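Side-chain contacts in DUF2235 domain-containing protein (Pseudomonas aeruginosa, PDB 4O5P), which probably hydrolyses phospholipids as Tle1, a toxic effector delivered by the type VI secretion system, with a catalytic domain of the alpha/beta-hydrolase clan: residues A[210-213]-A[214-218]; A[621-624]-A[625-629]; A[539-542]-A[543-547]; A[365-368]-A[369-372]; A[23-26]-A[27-31]. One frame throughout, in Å; residues are numbered along the deposited sequence.

Overall arrangement
Along the chain the order is contact 5, contact 1, contact 4, contact 3 and contact 2, and no two of them touch. Four are i to i+3 and i to i+4 contacts on single helices: 24-34 for contact 5, 195-219 for contact 1, 538-550 for contact 3 and 616-637 for contact 2. Contact 4 differs, being a beta turn leading into strand 370-375 of the mixed eight-stranded sheet. Contacts 4 and 5 are closest by centres, about 26 Å apart; contacts 1 and 2, about 63 Å apart, lie on opposite sides of the chain's centre. Contact 4 belongs to the Tle1 catalytic region, contacts 2 and 3 to the C-terminal one; the nearest atoms of contacts 2 and 4 are about 17 Å apart, leaving them separate local contacts.

Contact 1 of 5, residues A[210-213]-A[214-218]; sequences LEEK and LRQRQ
E212 sends its two carboxylate oxygens to different partners one turn further along helix 195-219: OE1 to the amide of Q216 and OE2 toward R215. The E212 and Q216 side chains meet at about a right angle, with carboxylate and amide planes 43° apart. Q216 NE2 nevertheless donates to E212 OE1 at 3.2 Å almost linearly (174°), arriving on the anti side, and the acceptor stays in the amide plane. Toward R215 the groups are flatter to one another, their planes 22° apart. E212 OE2 lies at the guanidinium edge, but its salt bridge to R215 NH1 is long at 3.9 Å, and R215 CD is nearer at 3.3 Å. The bend at chi2 of E212 turns its carboxylate toward the R215 and Q216 side. A water accepts from Q216 NE2 at 2.7 Å and only weakly from K213 NZ. On the inward side, L214 packs on L161 and I226. With one straight but fairly long bond and one long ionic contact at the surface, the network should add only modest electrostatic stabilisation to the helix.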
loop_
_atom_site.group_PDB
_atom_site.type_symbol
_atom_site.label_atom_id
_atom_site.label_comp_id
_atom_site.label_asym_id
_atom_site.label_seq_id
_atom_site.Cartn_x
_atom_site.Cartn_y
_atom_site.Cartn_z
ATOM N N LEU A 210 -21.536 -24.990 -0.535
ATOM C CA LEU A 210 -20.305 -25.645 -0.109
ATOM C C LEU A 210 -20.495 -26.348 1.218
ATOM O O LEU A 210 -19.967 -27.450 1.434
ATOM C CB LEU A 210 -19.161 -24.623 -0.011
ATOM C CG LEU A 210 -18.824 -23.974 -1.355
ATOM C CD1 LEU A 210 -17.560 -23.119 -1.290
ATOM C CD2 LEU A 210 -18.711 -25.007 -2.439
ATOM N N GLU A 211 -21.261 -25.718 2.102
ATOM C CA GLU A 211 -21.546 -26.310 3.396
ATOM C C GLU A 211 -22.388 -27.561 3.234
ATOM O O GLU A 211 -22.177 -28.545 3.945
ATOM C CB GLU A 211 -22.265 -25.322 4.301
ATOM C CG GLU A 211 -22.329 -25.817 5.734
ATOM C CD GLU A 211 -22.818 -24.766 6.715
ATOM O OE1 GLU A 211 -23.484 -23.806 6.277
ATOM O OE2 GLU A 211 -22.541 -24.910 7.927
ATOM N N GLU A 212 -23.335 -27.504 2.301
ATOM C CA GLU A 212 -24.209 -28.634 1.966
ATOM C C GLU A 212 -23.379 -29.800 1.460
ATOM O O GLU A 212 -23.599 -30.937 1.873
ATOM C CB GLU A 212 -25.198 -28.244 0.852
ATOM C CG GLU A 212 -26.661 -28.674 1.055
ATOM C CD GLU A 212 -26.825 -30.015 1.753
ATOM O OE1 GLU A 212 -26.840 -31.065 1.070
ATOM O OE2 GLU A 212 -26.961 -30.016 2.991
ATOM N N LYS A 213 -22.447 -29.520 0.544
ATOM C CA LYS A 213 -21.540 -30.561 0.056
ATOM C C LYS A 213 -20.721 -31.190 1.181
ATOM O O LYS A 213 -20.540 -32.418 1.223
ATOM C CB LYS A 213 -20.610 -30.020 -1.018
ATOM C CG LYS A 213 -21.315 -29.350 -2.190
ATOM C CD LYS A 213 -21.999 -30.353 -3.125
ATOM C CE LYS A 213 -22.122 -29.787 -4.565
ATOM N NZ LYS A 213 -22.847 -30.727 -5.484
ATOM N N LEU A 214 -20.231 -30.354 2.096
ATOM C CA LEU A 214 -19.413 -30.840 3.203
ATOM C C LEU A 214 -20.274 -31.712 4.110
ATOM O O LEU A 214 -19.816 -32.739 4.605
ATOM C CB LEU A 214 -18.790 -29.675 3.976
ATOM C CG LEU A 214 -17.588 -29.063 3.259
ATOM C CD1 LEU A 214 -17.217 -27.691 3.831
ATOM C CD2 LEU A 214 -16.398 -30.016 3.309
ATOM N N ARG A 215 -21.525 -31.310 4.302
ATOM C CA ARG A 215 -22.472 -32.147 5.007
ATOM C C ARG A 215 -22.621 -33.520 4.335
ATOM O O ARG A 215 -22.534 -34.545 5.001
ATOM C CB ARG A 215 -23.823 -31.451 5.089
ATOM C CG ARG A 215 -24.875 -32.256 5.824
ATOM C CD ARG A 215 -26.228 -31.560 5.767
ATOM N NE ARG A 215 -26.776 -31.375 7.106
ATOM C CZ ARG A 215 -27.232 -30.217 7.580
ATOM N NH1 ARG A 215 -27.219 -29.127 6.817
ATOM N NH2 ARG A 215 -27.710 -30.150 8.817
ATOM N N GLN A 216 -22.825 -33.542 3.023
ATOM C CA GLN A 216 -23.020 -34.808 2.318
ATOM C C GLN A 216 -21.824 -35.736 2.529
ATOM O O GLN A 216 -21.983 -36.937 2.813
ATOM C CB GLN A 216 -23.224 -34.569 0.818
ATOM C CG GLN A 216 -24.571 -33.968 0.429
ATOM C CD GLN A 216 -24.601 -33.539 -1.030
ATOM O OE1 GLN A 216 -23.929 -34.134 -1.875
ATOM N NE2 GLN A 216 -25.358 -32.492 -1.326
ATOM N N ARG A 217 -20.628 -35.167 2.402
ATOM C CA ARG A 217 -19.395 -35.945 2.455
ATOM C C ARG A 217 -19.171 -36.490 3.831
ATOM O O ARG A 217 -18.661 -37.600 3.983
ATOM C CB ARG A 217 -18.191 -35.078 2.059
ATOM C CG ARG A 217 -18.279 -34.520 0.665
ATOM C CD ARG A 217 -17.065 -33.676 0.352
ATOM N NE ARG A 217 -15.896 -34.478 0.006
ATOM C CZ ARG A 217 -14.872 -34.680 0.823
ATOM N NH1 ARG A 217 -14.877 -34.127 2.029
ATOM N NH2 ARG A 217 -13.838 -35.415 0.438
ATOM N N GLN A 218 -19.542 -35.700 4.836
ATOM C CA GLN A 218 -19.386 -36.114 6.229
ATOM C C GLN A 218 -20.388 -37.230 6.588
ATOM O O GLN A 218 -20.026 -38.210 7.237
ATOM C CB GLN A 218 -19.550 -34.902 7.160
ATOM C CG GLN A 218 -19.675 -35.248 8.645
ATOM C CD GLN A 218 -18.327 -35.432 9.325
ATOM O OE1 GLN A 218 -17.682 -36.471 9.184
ATOM N NE2 GLN A 218 -17.886 -34.407 10.060
HETATM O O HOH W 1 -25.602 -30.675 -3.345
#

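Contact 2 of 5, residues A[621-624]-A[625-629]; sequences EEYS and QIHRD
The rings of Y623 and H627 lie side by side and point the same way, with planes 29° apart but slid so far that the centroids are 5.5 Å apart and overlap is slight. Their nearest atoms are Y623 OH and H627 CD2, at 3.4 Å, an oblique approach. Other groups complete the setting: Y586 stacks on H627, while F678 and F682 meet Y623. Over one face of the R628 guanidinium lies S624 O, 3.7 Å from R628 NE, and R628 NH2 approaches S624 CB to 3.3 Å. The bend at chi3 (-136°) brings the R628 group back along its own helix. These are i to i+4 pairs on helix 616-637, within the C-terminal family region, and R628 N bonds to S624 O at 2.9 Å. The polar ends of the aromatic pair are satisfied outside it, Y623 OH by D585 O and H627 NE2 by Y586 O. On another side of the helix, I626 rests CG1 3.3 Å from E622 O and packs against T477 and T481 of helix 469-487.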
loop_
_atom_site.group_PDB
_atom_site.type_symbol
_atom_site.label_atom_id
_atom_site.label_comp_id
_atom_site.label_asym_id
_atom_site.label_seq_id
_atom_site.Cartn_x
_atom_site.Cartn_y
_atom_site.Cartn_z
ATOM N N GLU A 621 7.837 23.600 13.245
ATOM C CA GLU A 621 8.698 22.935 14.213
ATOM C C GLU A 621 9.327 21.665 13.642
ATOM O O GLU A 621 10.481 21.367 13.943
ATOM C CB GLU A 621 7.986 22.695 15.550
ATOM C CG GLU A 621 8.420 21.435 16.319
ATOM C CD GLU A 621 9.869 21.431 16.807
ATOM O OE1 GLU A 621 10.628 22.401 16.566
ATOM O OE2 GLU A 621 10.261 20.423 17.449
ATOM N N GLU A 622 8.597 20.945 12.787
ATOM C CA GLU A 622 9.154 19.754 12.170
ATOM C C GLU A 622 10.350 20.156 11.321
ATOM O O GLU A 622 11.405 19.514 11.381
ATOM C CB GLU A 622 8.103 18.998 11.312
ATOM C CG GLU A 622 7.043 18.229 12.134
ATOM C CD GLU A 622 6.173 17.284 11.291
ATOM O OE1 GLU A 622 6.403 17.136 10.068
ATOM O OE2 GLU A 622 5.248 16.664 11.859
ATOM N N TYR A 623 10.167 21.202 10.510
ATOM C CA TYR A 623 11.255 21.692 9.668
ATOM C C TYR A 623 12.469 21.964 10.535
ATOM O O TYR A 623 13.583 21.548 10.211
ATOM C CB TYR A 623 10.865 22.976 8.916
ATOM C CG TYR A 623 12.035 23.619 8.182
ATOM C CD1 TYR A 623 12.953 24.430 8.861
ATOM C CD2 TYR A 623 12.213 23.438 6.817
ATOM C CE1 TYR A 623 14.023 25.001 8.217
ATOM C CE2 TYR A 623 13.288 24.028 6.150
ATOM C CZ TYR A 623 14.188 24.808 6.865
ATOM O OH TYR A 623 15.276 25.411 6.238
ATOM N N SER A 624 12.259 22.685 11.635
ATOM C CA SER A 624 13.387 23.058 12.473
ATOM C C SER A 624 14.069 21.886 13.173
ATOM O O SER A 624 15.296 21.831 13.246
ATOM C CB SER A 624 12.990 24.156 13.472
ATOM O OG SER A 624 12.669 25.358 12.771
ATOM N N GLN A 625 13.296 20.950 13.695
ATOM C CA GLN A 625 13.897 19.782 14.337
ATOM C C GLN A 625 14.699 18.963 13.312
ATOM O O GLN A 625 15.806 18.510 13.600
ATOM C CB GLN A 625 12.813 18.928 15.000
ATOM C CG GLN A 625 13.337 17.831 15.935
ATOM C CD GLN A 625 12.216 17.200 16.732
ATOM O OE1 GLN A 625 11.812 17.713 17.780
ATOM N NE2 GLN A 625 11.683 16.098 16.223
ATOM N N ILE A 626 14.146 18.787 12.115
ATOM C CA ILE A 626 14.841 18.028 11.086
ATOM C C ILE A 626 16.140 18.743 10.686
ATOM O O ILE A 626 17.186 18.117 10.561
ATOM C CB ILE A 626 13.942 17.788 9.861
ATOM C CG1 ILE A 626 12.849 16.770 10.210
ATOM C CG2 ILE A 626 14.749 17.235 8.671
ATOM C CD1 ILE A 626 11.728 16.680 9.174
ATOM N N HIS A 627 16.061 20.051 10.504
ATOM C CA HIS A 627 17.234 20.832 10.138
ATOM C C HIS A 627 18.326 20.706 11.200
ATOM O O HIS A 627 19.475 20.397 10.881
ATOM C CB HIS A 627 16.834 22.287 9.933
ATOM C CG HIS A 627 17.766 23.052 9.057
ATOM N ND1 HIS A 627 18.980 23.527 9.502
ATOM C CD2 HIS A 627 17.649 23.456 7.769
ATOM C CE1 HIS A 627 19.574 24.187 8.521
ATOM N NE2 HIS A 627 18.788 24.161 7.461
ATOM N N ARG A 628 17.957 20.910 12.461
ATOM C CA ARG A 628 18.911 20.793 13.579
ATOM C C ARG A 628 19.513 19.397 13.817
ATOM O O ARG A 628 20.754 19.258 13.867
ATOM C CB ARG A 628 18.276 21.313 14.874
ATOM C CG ARG A 628 17.797 22.746 14.766
ATOM C CD ARG A 628 17.430 23.308 16.131
ATOM N NE ARG A 628 16.179 24.062 16.114
ATOM C CZ ARG A 628 16.046 25.277 15.590
ATOM N NH1 ARG A 628 17.086 25.876 15.024
ATOM N NH2 ARG A 628 14.872 25.897 15.626
ATOM N N ASP A 629 18.653 18.389 14.014
ATOM C CA ASP A 629 19.089 16.988 14.158
ATOM C C ASP A 629 19.954 16.580 12.963
ATOM O O ASP A 629 21.041 16.013 13.127
ATOM C CB ASP A 629 17.909 15.986 14.203
ATOM C CG ASP A 629 16.965 16.164 15.401
ATOM O OD1 ASP A 629 17.225 16.964 16.331
ATOM O OD2 ASP A 629 15.919 15.468 15.396
#

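Contact 3 of 5, residues A[539-542]-A[543-547]; sequences AEQA and EWDRN
Successive i to i+4 backbone bonds run through helix 538-550, from E543 N to A539 O at 3.0 Å through to R546 N to A542 O at 2.9 Å. Beside them R546 curls back: its chain bends at chi3 (-91°) and lays the guanidinium over the preceding turn, with A542 C 4.1 Å above its centre on one face. At the edge, in the guanidinium plane, E543 OE1 takes weak bonds from R546 NE and from R546 NH2, the latter at 3.3 Å. R546 and E543 thus form an i to i+3 salt bridge, with weak bonds, on the surface of this helix of the C-terminal family region. On a second side, D545 and Q541 cross, with carboxylate and amide planes 80° apart. Between the side chains the nearest pair is D545 OD2 and Q541 CG, 3.6 Å; D545 OD2 comes closer still to Q541 O, at 3.1 Å, but both are acceptors and no hydrogen bond forms. W544 CB sits 3.3 Å from Q541 O, whereas its indole, with CG anti to the backbone N (chi1 169°), leads away to L516 and R520 of helix 507-528 and to M536 and L557.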
loop_
_atom_site.group_PDB
_atom_site.type_symbol
_atom_site.label_atom_id
_atom_site.label_comp_id
_atom_site.label_asym_id
_atom_site.label_seq_id
_atom_site.Cartn_x
_atom_site.Cartn_y
_atom_site.Cartn_z
ATOM N N ALA A 539 -2.584 10.428 -40.299
ATOM C CA ALA A 539 -1.576 11.088 -39.454
ATOM C C ALA A 539 -1.140 10.229 -38.250
ATOM O O ALA A 539 0.060 10.101 -37.959
ATOM C CB ALA A 539 -2.087 12.437 -38.984
ATOM N N GLU A 540 -2.119 9.651 -37.560
ATOM C CA GLU A 540 -1.846 8.827 -36.384
ATOM C C GLU A 540 -1.012 7.612 -36.742
ATOM O O GLU A 540 -0.134 7.224 -35.976
ATOM C CB GLU A 540 -3.150 8.369 -35.722
ATOM C CG GLU A 540 -3.779 9.368 -34.757
ATOM C CD GLU A 540 -5.243 9.051 -34.481
ATOM O OE1 GLU A 540 -5.760 8.071 -35.069
ATOM O OE2 GLU A 540 -5.878 9.786 -33.690
ATOM N N GLN A 541 -1.291 7.004 -37.899
ATOM C CA GLN A 541 -0.540 5.822 -38.333
ATOM C C GLN A 541 0.890 6.184 -38.748
ATOM O O GLN A 541 1.837 5.459 -38.431
ATOM C CB GLN A 541 -1.252 5.090 -39.475
ATOM C CG GLN A 541 -0.530 3.816 -39.940
ATOM C CD GLN A 541 -1.079 2.539 -39.314
ATOM O OE1 GLN A 541 -1.998 2.576 -38.492
ATOM N NE2 GLN A 541 -0.521 1.397 -39.711
ATOM N N ALA A 542 1.045 7.295 -39.465
ATOM C CA ALA A 542 2.390 7.751 -39.816
ATOM C C ALA A 542 3.206 7.950 -38.535
ATOM O O ALA A 542 4.353 7.495 -38.441
ATOM C CB ALA A 542 2.336 9.031 -40.635
ATOM N N GLU A 543 2.593 8.595 -37.542
ATOM C CA GLU A 543 3.232 8.774 -36.241
ATOM C C GLU A 543 3.558 7.443 -35.559
ATOM O O GLU A 543 4.651 7.278 -35.000
ATOM C CB GLU A 543 2.353 9.625 -35.332
ATOM C CG GLU A 543 2.591 11.117 -35.474
ATOM C CD GLU A 543 3.818 11.620 -34.720
ATOM O OE1 GLU A 543 4.203 12.790 -34.938
ATOM O OE2 GLU A 543 4.390 10.869 -33.899
ATOM N N TRP A 544 2.615 6.501 -35.625
ATOM C CA TRP A 544 2.792 5.173 -35.050
ATOM C C TRP A 544 4.048 4.537 -35.618
ATOM O O TRP A 544 4.899 4.058 -34.870
ATOM C CB TRP A 544 1.567 4.286 -35.312
ATOM C CG TRP A 544 1.806 2.833 -34.980
ATOM C CD1 TRP A 544 2.336 1.878 -35.800
ATOM C CD2 TRP A 544 1.531 2.179 -33.732
ATOM N NE1 TRP A 544 2.403 0.669 -35.139
ATOM C CE2 TRP A 544 1.915 0.831 -33.870
ATOM C CE3 TRP A 544 0.990 2.603 -32.515
ATOM C CZ2 TRP A 544 1.782 -0.097 -32.830
ATOM C CZ3 TRP A 544 0.861 1.681 -31.485
ATOM C CH2 TRP A 544 1.252 0.350 -31.650
ATOM N N ASP A 545 4.186 4.574 -36.941
ATOM C CA ASP A 545 5.342 3.961 -37.595
ATOM C C ASP A 545 6.675 4.702 -37.372
ATOM O O ASP A 545 7.735 4.057 -37.256
ATOM C CB ASP A 545 5.060 3.762 -39.084
ATOM C CG ASP A 545 3.811 2.935 -39.327
ATOM O OD1 ASP A 545 3.601 1.944 -38.597
ATOM O OD2 ASP A 545 3.038 3.284 -40.246
ATOM N N ARG A 546 6.627 6.036 -37.306
ATOM C CA ARG A 546 7.783 6.821 -36.849
ATOM C C ARG A 546 8.251 6.297 -35.495
ATOM O O ARG A 546 9.446 6.102 -35.261
ATOM C CB ARG A 546 7.416 8.298 -36.667
ATOM C CG ARG A 546 7.320 9.119 -37.944
ATOM C CD ARG A 546 7.369 10.613 -37.632
ATOM N NE ARG A 546 6.054 11.224 -37.426
ATOM C CZ ARG A 546 5.215 11.563 -38.410
ATOM N NH1 ARG A 546 5.522 11.321 -39.682
ATOM N NH2 ARG A 546 4.053 12.130 -38.128
ATOM N N ASN A 547 7.283 6.078 -34.608
ATOM C CA ASN A 547 7.549 5.658 -33.233
ATOM C C ASN A 547 8.105 4.245 -33.143
ATOM O O ASN A 547 9.076 3.986 -32.421
ATOM C CB ASN A 547 6.269 5.795 -32.399
ATOM C CG ASN A 547 5.883 7.237 -32.182
ATOM O OD1 ASN A 547 6.744 8.119 -32.179
ATOM N ND2 ASN A 547 4.592 7.495 -32.011
HETATM O O HOH W 2 1.703 12.380 -38.960
#

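Contact 4 of 5, residues A[365-368]-A[369-372]; sequences CYRK and WTVE
T370 closes the type II beta turn that runs from R367 to T370, giving two donors to one carbonyl. T370 OG1 lies 2.5 Å from R367 O and T370 N 3.1 Å from it, both reaching that oxygen from the same face of its plane. T370 chi1 (69°) sets OG1 between the backbone N and the carbonyl carbon, which points it at R367 O. A water donates to T370 OG1 and accepts from R367 N at 2.8 Å. At the turn's corner the extended K368 chain runs alongside the W369 indole: its CE stands 3.9 Å from the six-membered-ring centroid, 15° off the normal, a CH-pi contact, while NZ makes an off-centre cation-pi contact at 4.4 Å. R367 NH1 meets W369 CE3 at 3.5 Å. Farther along, Y366 OH donates to E372 OE1 at 2.7 Å, near the ring plane but 33° out of the carboxylate plane. The turn leads into strand 370-375, parallel to strands 7-10 and 331-336 in the mixed sheet of the Tle1 catalytic region. Outside it, E311, P309 and L328 hold the R367 guanidinium, and S348, H333 and I349 the E372 carboxylate. Such multiple donors to buried E372 would be expected to favour its charged form.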
loop_
_atom_site.group_PDB
_atom_site.type_symbol
_atom_site.label_atom_id
_atom_site.label_comp_id
_atom_site.label_asym_id
_atom_site.label_seq_id
_atom_site.Cartn_x
_atom_site.Cartn_y
_atom_site.Cartn_z
ATOM N N CYS A 365 -0.408 0.303 21.821
ATOM C CA CYS A 365 0.523 -0.811 21.932
ATOM C C CYS A 365 0.234 -1.854 20.858
ATOM O O CYS A 365 -0.574 -1.640 19.955
ATOM C CB CYS A 365 0.401 -1.471 23.313
ATOM S SG CYS A 365 -1.253 -2.197 23.614
ATOM N N TYR A 366 0.881 -2.999 20.980
ATOM C CA TYR A 366 0.780 -4.032 19.960
ATOM C C TYR A 366 0.062 -5.239 20.515
ATOM O O TYR A 366 0.380 -5.733 21.599
ATOM C CB TYR A 366 2.173 -4.414 19.446
ATOM C CG TYR A 366 2.873 -3.258 18.778
ATOM C CD1 TYR A 366 3.588 -2.333 19.521
ATOM C CD2 TYR A 366 2.780 -3.069 17.394
ATOM C CE1 TYR A 366 4.222 -1.251 18.908
ATOM C CE2 TYR A 366 3.410 -2.006 16.770
ATOM C CZ TYR A 366 4.128 -1.102 17.527
ATOM O OH TYR A 366 4.741 -0.046 16.894
ATOM N N ARG A 367 -0.917 -5.696 19.756
ATOM C CA ARG A 367 -1.639 -6.936 20.033
ATOM C C ARG A 367 -0.732 -8.175 20.120
ATOM O O ARG A 367 0.241 -8.278 19.375
ATOM C CB ARG A 367 -2.645 -7.126 18.902
ATOM C CG ARG A 367 -3.635 -8.191 19.165
ATOM C CD ARG A 367 -3.272 -9.429 18.373
ATOM N NE ARG A 367 -4.417 -9.883 17.633
ATOM C CZ ARG A 367 -4.597 -11.128 17.234
ATOM N NH1 ARG A 367 -3.696 -12.067 17.508
ATOM N NH2 ARG A 367 -5.688 -11.415 16.563
ATOM N N LYS A 368 -1.068 -9.126 21.000
ATOM C CA LYS A 368 -0.289 -10.365 21.138
ATOM C C LYS A 368 0.028 -10.996 19.776
ATOM O O LYS A 368 -0.761 -10.894 18.840
ATOM C CB LYS A 368 -1.032 -11.397 22.018
ATOM C CG LYS A 368 -2.399 -11.838 21.480
ATOM C CD LYS A 368 -3.055 -12.878 22.398
ATOM C CE LYS A 368 -4.437 -13.274 21.894
ATOM N NZ LYS A 368 -5.155 -14.208 22.814
ATOM N N TRP A 369 1.196 -11.614 19.656
ATOM C CA TRP A 369 1.555 -12.357 18.444
ATOM C C TRP A 369 1.706 -11.473 17.209
ATOM O O TRP A 369 1.725 -11.995 16.090
ATOM C CB TRP A 369 0.524 -13.454 18.125
ATOM C CG TRP A 369 0.108 -14.303 19.297
ATOM C CD1 TRP A 369 0.838 -14.577 20.421
ATOM C CD2 TRP A 369 -1.147 -14.974 19.459
ATOM N NE1 TRP A 369 0.112 -15.395 21.265
ATOM C CE2 TRP A 369 -1.106 -15.654 20.694
ATOM C CE3 TRP A 369 -2.305 -15.070 18.673
ATOM C CZ2 TRP A 369 -2.186 -16.412 21.169
ATOM C CZ3 TRP A 369 -3.365 -15.824 19.144
ATOM C CH2 TRP A 369 -3.298 -16.485 20.379
ATOM N N THR A 370 1.806 -10.155 17.400
ATOM C CA THR A 370 2.061 -9.244 16.277
ATOM C C THR A 370 3.288 -8.372 16.560
ATOM O O THR A 370 3.473 -7.907 17.686
ATOM C CB THR A 370 0.827 -8.376 15.946
ATOM O OG1 THR A 370 0.584 -7.432 16.999
ATOM C CG2 THR A 370 -0.407 -9.264 15.783
ATOM N N VAL A 371 4.124 -8.151 15.549
ATOM C CA VAL A 371 5.406 -7.474 15.766
ATOM C C VAL A 371 5.676 -6.534 14.595
ATOM O O VAL A 371 5.247 -6.806 13.479
ATOM C CB VAL A 371 6.549 -8.523 15.992
ATOM C CG1 VAL A 371 6.675 -9.462 14.801
ATOM C CG2 VAL A 371 7.876 -7.861 16.301
ATOM N N GLU A 372 6.328 -5.407 14.868
ATOM C CA GLU A 372 6.573 -4.357 13.868
ATOM C C GLU A 372 8.074 -4.028 13.879
ATOM O O GLU A 372 8.629 -3.667 14.922
ATOM C CB GLU A 372 5.702 -3.121 14.191
ATOM C CG GLU A 372 5.791 -1.916 13.220
ATOM C CD GLU A 372 4.570 -1.008 13.322
ATOM O OE1 GLU A 372 4.506 -0.144 14.229
ATOM O OE2 GLU A 372 3.647 -1.145 12.498
HETATM O O HOH W 3 -0.941 -5.021 17.085
#

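Contact 5 of 5, residues A[23-26]-A[27-31]; sequences DSKK and LSENI
K25 leaves the helix in a chain extended as far as CE, and E29, its CG beside its own N (chi1 -65°) and extended beyond, brings OE2 against that aliphatic stem. The bend at chi4 of K25 (66°) then carries NZ aside. E29 OE2 approaches K25 CE to 3.2 Å and K25 CG to 3.4 Å, but K25 NZ only to 3.8 Å, so the salt bridge is long and the chains meet chiefly through carbon-to-oxygen contact. S28 is held more firmly: OG donates to S24 O at 2.7 Å. S28 N bonds to the same S24 O at 2.9 Å from the opposite face of the carbonyl plane, standing 37° out of it. One carbonyl thus takes two donors from a single residue, the serine hydroxyl and amide both turning back onto the preceding turn. At the start of the helix, D23 stands at the N-cap position without a capping bond from its side chain; its carbonyl accepts from L27 N at 3.0 Å, and L27 CG packs 3.1 Å from the same oxygen. K26 NZ bonds to T21 O. This N-terminal part of helix 24-34 lies at the surface, with K26 and L27 against F415 of helix 403-416, L27 also against Y22 and V423, and N30 ND2 bonded to F415 O and A419 O.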
loop_
_atom_site.group_PDB
_atom_site.type_symbol
_atom_site.label_atom_id
_atom_site.label_comp_id
_atom_site.label_asym_id
_atom_site.label_seq_id
_atom_site.Cartn_x
_atom_site.Cartn_y
_atom_site.Cartn_z
ATOM N N ASP A 23 17.696 -27.072 7.772
ATOM C CA ASP A 23 18.014 -28.328 8.434
ATOM C C ASP A 23 16.871 -29.293 8.134
ATOM O O ASP A 23 15.750 -28.852 7.881
ATOM C CB ASP A 23 18.070 -28.086 9.940
ATOM C CG ASP A 23 19.293 -28.677 10.574
ATOM O OD1 ASP A 23 19.685 -29.791 10.161
ATOM O OD2 ASP A 23 19.865 -28.033 11.481
ATOM N N SER A 24 17.130 -30.599 8.167
ATOM C CA SER A 24 16.049 -31.563 7.954
ATOM C C SER A 24 15.036 -31.447 9.092
ATOM O O SER A 24 13.853 -31.741 8.916
ATOM C CB SER A 24 16.583 -32.994 7.818
ATOM O OG SER A 24 17.026 -33.502 9.062
ATOM N N LYS A 25 15.509 -30.999 10.254
ATOM C CA LYS A 25 14.627 -30.694 11.375
ATOM C C LYS A 25 13.764 -29.467 11.063
ATOM O O LYS A 25 12.563 -29.471 11.329
ATOM C CB LYS A 25 15.433 -30.464 12.659
ATOM C CG LYS A 25 14.574 -30.144 13.881
ATOM C CD LYS A 25 15.412 -30.010 15.146
ATOM C CE LYS A 25 14.529 -29.948 16.383
ATOM N NZ LYS A 25 13.783 -31.218 16.617
ATOM N N LYS A 26 14.374 -28.422 10.508
ATOM C CA LYS A 26 13.642 -27.193 10.171
ATOM C C LYS A 26 12.475 -27.506 9.232
ATOM O O LYS A 26 11.324 -27.061 9.445
ATOM C CB LYS A 26 14.580 -26.155 9.527
ATOM C CG LYS A 26 13.854 -25.174 8.600
ATOM C CD LYS A 26 14.786 -24.178 7.916
ATOM C CE LYS A 26 15.193 -23.048 8.852
ATOM N NZ LYS A 26 15.794 -21.873 8.121
ATOM N N LEU A 27 12.786 -28.295 8.206
ATOM C CA LEU A 27 11.810 -28.668 7.195
ATOM C C LEU A 27 10.752 -29.553 7.837
ATOM O O LEU A 27 9.539 -29.397 7.576
ATOM C CB LEU A 27 12.497 -29.409 6.047
ATOM C CG LEU A 27 13.770 -28.808 5.439
ATOM C CD1 LEU A 27 14.292 -29.652 4.281
ATOM C CD2 LEU A 27 13.527 -27.382 4.973
ATOM N N SER A 28 11.223 -30.477 8.683
ATOM C CA SER A 28 10.337 -31.389 9.394
ATOM C C SER A 28 9.299 -30.594 10.163
ATOM O O SER A 28 8.122 -30.903 10.106
ATOM C CB SER A 28 11.117 -32.301 10.350
ATOM O OG SER A 28 11.780 -33.330 9.643
ATOM N N GLU A 29 9.737 -29.541 10.849
ATOM C CA GLU A 29 8.837 -28.753 11.688
ATOM C C GLU A 29 7.847 -27.917 10.894
ATOM O O GLU A 29 6.680 -27.760 11.300
ATOM C CB GLU A 29 9.634 -27.845 12.613
ATOM C CG GLU A 29 10.472 -28.600 13.616
ATOM C CD GLU A 29 11.176 -27.672 14.570
ATOM O OE1 GLU A 29 10.678 -26.544 14.767
ATOM O OE2 GLU A 29 12.222 -28.071 15.118
ATOM N N ASN A 30 8.301 -27.351 9.780
ATOM C CA ASN A 30 7.360 -26.589 8.945
ATOM C C ASN A 30 6.240 -27.522 8.448
ATOM O O ASN A 30 5.022 -27.215 8.555
ATOM C CB ASN A 30 8.130 -25.892 7.820
ATOM C CG ASN A 30 7.239 -25.379 6.705
ATOM O OD1 ASN A 30 7.056 -26.062 5.694
ATOM N ND2 ASN A 30 6.725 -24.145 6.853
ATOM N N ILE A 31 6.660 -28.696 7.972
ATOM C CA ILE A 31 5.716 -29.732 7.559
ATOM C C ILE A 31 4.774 -30.061 8.712
ATOM O O ILE A 31 3.559 -30.081 8.533
ATOM C CB ILE A 31 6.455 -30.996 7.072
ATOM C CG1 ILE A 31 7.055 -30.736 5.689
ATOM C CG2 ILE A 31 5.513 -32.204 7.020
ATOM C CD1 ILE A 31 8.314 -31.516 5.394
#